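Local atomic coordinates of lectin CEL-I, N-acetyl-D-galactosamine-specific C-type (Cucumaria echinata, PDB entry 4WQQ), a protein that binds sugars through calcium as a C-type lectin, naturally selective for galactose and N-acetylgalactosamine and here engineered to recognise mannose. Residues L46-S51 / D89-G94. The protein carries 3 engineered substitutions. Residues are numbered along the deposited sequence; the frame is centred on the assembly and turned at random.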
loop_
_atom_site.group_PDB
_atom_site.type_symbol
_atom_site.label_atom_id
_atom_site.label_comp_id
_atom_site.label_asym_id
_atom_site.label_seq_id
_atom_site.Cartn_x
_atom_site.Cartn_y
_atom_site.Cartn_z
ATOM N N LEU A 46 -15.604 -1.753 0.276
ATOM C CA LEU A 46 -16.344 -1.141 1.373
ATOM C C LEU A 46 -15.790 -1.642 2.725
ATOM O O LEU A 46 -15.372 -2.760 2.828
ATOM C CB LEU A 46 -17.834 -1.479 1.265
ATOM C CG LEU A 46 -18.599 -0.598 0.254
ATOM C CD1 LEU A 46 -19.938 -1.197 -0.078
ATOM C CD2 LEU A 46 -18.744 0.858 0.681
ATOM N N VAL A 47 -15.804 -0.788 3.727
ATOM C CA VAL A 47 -15.241 -1.110 5.055
ATOM C C VAL A 47 -15.977 -2.309 5.647
ATOM O O VAL A 47 -17.222 -2.433 5.592
ATOM C CB VAL A 47 -15.281 0.175 5.934
ATOM C CG1 VAL A 47 -16.717 0.597 6.190
ATOM C CG2 VAL A 47 -14.529 -0.025 7.224
ATOM N N SER A 48 -15.195 -3.223 6.219
ATOM C CA SER A 48 -15.703 -4.266 7.105
ATOM C C SER A 48 -15.261 -3.933 8.515
ATOM O O SER A 48 -14.247 -3.278 8.658
ATOM C CB SER A 48 -15.195 -5.608 6.669
ATOM O OG SER A 48 -13.775 -5.675 6.709
ATOM N N VAL A 49 -15.990 -4.413 9.529
ATOM C CA VAL A 49 -15.807 -3.938 10.961
ATOM C C VAL A 49 -15.664 -5.183 11.827
ATOM O O VAL A 49 -16.540 -6.044 11.835
ATOM C CB VAL A 49 -16.960 -3.042 11.418
ATOM C CG1 VAL A 49 -16.696 -2.465 12.824
ATOM C CG2 VAL A 49 -17.090 -1.866 10.452
ATOM N N HIS A 50 -14.518 -5.272 12.489
ATOM C CA HIS A 50 -14.238 -6.506 13.261
ATOM C C HIS A 50 -14.030 -6.358 14.750
ATOM O O HIS A 50 -13.704 -7.367 15.369
ATOM C CB HIS A 50 -13.103 -7.267 12.615
ATOM C CG HIS A 50 -13.444 -7.714 11.247
ATOM N ND1 HIS A 50 -14.203 -8.824 10.984
ATOM C CD2 HIS A 50 -13.169 -7.144 10.043
ATOM C CE1 HIS A 50 -14.351 -8.944 9.673
ATOM N NE2 HIS A 50 -13.748 -7.923 9.081
ATOM N N SER A 51 -14.214 -5.166 15.275
ATOM C CA SER A 51 -14.152 -4.902 16.702
ATOM C C SER A 51 -14.763 -3.576 17.061
ATOM O O SER A 51 -14.976 -2.715 16.201
ATOM C CB SER A 51 -12.680 -4.881 17.109
ATOM O OG SER A 51 -11.984 -3.753 16.597
ATOM N N ASP A 89 -15.727 -8.121 1.373
ATOM C CA ASP A 89 -14.271 -8.377 1.323
ATOM C C ASP A 89 -13.893 -9.790 1.667
ATOM O O ASP A 89 -12.715 -10.168 1.586
ATOM C CB ASP A 89 -13.459 -7.363 2.146
ATOM C CG ASP A 89 -13.624 -7.470 3.639
ATOM O OD1 ASP A 89 -14.337 -8.402 4.119
ATOM O OD2 ASP A 89 -13.152 -6.530 4.321
ATOM N N GLY A 90 -14.896 -10.587 1.954
ATOM C CA GLY A 90 -14.703 -12.004 2.203
ATOM C C GLY A 90 -14.293 -12.310 3.607
ATOM O O GLY A 90 -14.098 -13.469 3.953
ATOM N N SER A 91 -14.072 -11.295 4.402
ATOM C CA SER A 91 -13.779 -11.506 5.805
ATOM C C SER A 91 -15.039 -12.039 6.506
ATOM O O SER A 91 -16.157 -11.796 6.056
ATOM C CB SER A 91 -13.257 -10.251 6.468
ATOM O OG SER A 91 -14.262 -9.186 6.568
ATOM N N LYS A 92 -14.867 -12.794 7.620
ATOM C CA LYS A 92 -16.022 -13.380 8.334
ATOM C C LYS A 92 -16.725 -12.407 9.202
ATOM O O LYS A 92 -16.068 -11.523 9.771
ATOM C CB LYS A 92 -15.582 -14.603 9.192
ATOM C CG LYS A 92 -15.361 -15.843 8.344
ATOM C CD LYS A 92 -15.015 -17.067 9.211
ATOM C CE LYS A 92 -16.150 -17.507 10.145
ATOM N NZ LYS A 92 -15.832 -18.802 10.876
ATOM N N VAL A 93 -18.077 -12.481 9.296
ATOM C CA VAL A 93 -18.787 -11.597 10.206
ATOM C C VAL A 93 -18.603 -12.182 11.605
ATOM O O VAL A 93 -18.977 -13.315 11.866
ATOM C CB VAL A 93 -20.273 -11.465 9.840
ATOM C CG1 VAL A 93 -20.972 -10.509 10.772
ATOM C CG2 VAL A 93 -20.372 -10.997 8.415
ATOM N N GLY A 94 -17.879 -11.498 12.434
ATOM C CA GLY A 94 -17.835 -11.854 13.871
ATOM C C GLY A 94 -18.551 -10.777 14.615
ATOM O O GLY A 94 -19.728 -10.927 15.108
HETATM O O HOH W 1 -12.831 -4.030 3.284
HETATM O O HOH W 2 -16.449 -5.468 3.069
HETATM O O HOH W 3 -17.764 -8.594 11.705
HETATM O O HOH W 4 -14.478 -10.965 12.447
#
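An Asx turn that opens the loop after strand 86-87 meets the connection between strand 42-46 and helix 52-65 through Asp89, Ser91, Ser48 and His50. The turn is made by Asp89, whose OD1 accepts from the backbone N of Ser91 at 2.9 Å, the donor standing above the carboxylate plane. The same oxygen takes the hydroxyl of Ser91, OG to OD1 being 2.6 Å; two bonds therefore grip OD1, while OD2 faces the other segment. There Ser48 OG donates to Asp89 OD2 over 2.6 Å, on the syn lone pair. Ser48 OG lies between its own backbone N and carbonyl carbon (chi1 61°), which aims the hydroxyl at the carboxylate; Lys137 NZ, from strand 132-140, also hydrogen-bonds to Ser48 OG.

Within this C-type lectin domain the contact lies away from the calcium and mannose sites and ties two surface loops together beside Trp87, whose ring meets that of His50 with the planes inclined at about 55°. The imidazole presents its edge to the other loop: NE2 donates to Ser91 OG at 2.9 Å, only 8° out of the ring plane, and CE1 approaches Lys92 O at 3.1 Å. Ser91 OG accepts from the imidazole and donates to Asp89 OD1, linking the two. Waters bridge the two segments as well. One lies between Leu46 O and Asp89 OD2, within hydrogen-bonding distance of each, another joins His50 ND1 to Lys92 O, and a third links Val49 O, 2.8 Å from it, to the backbone N of Gly94.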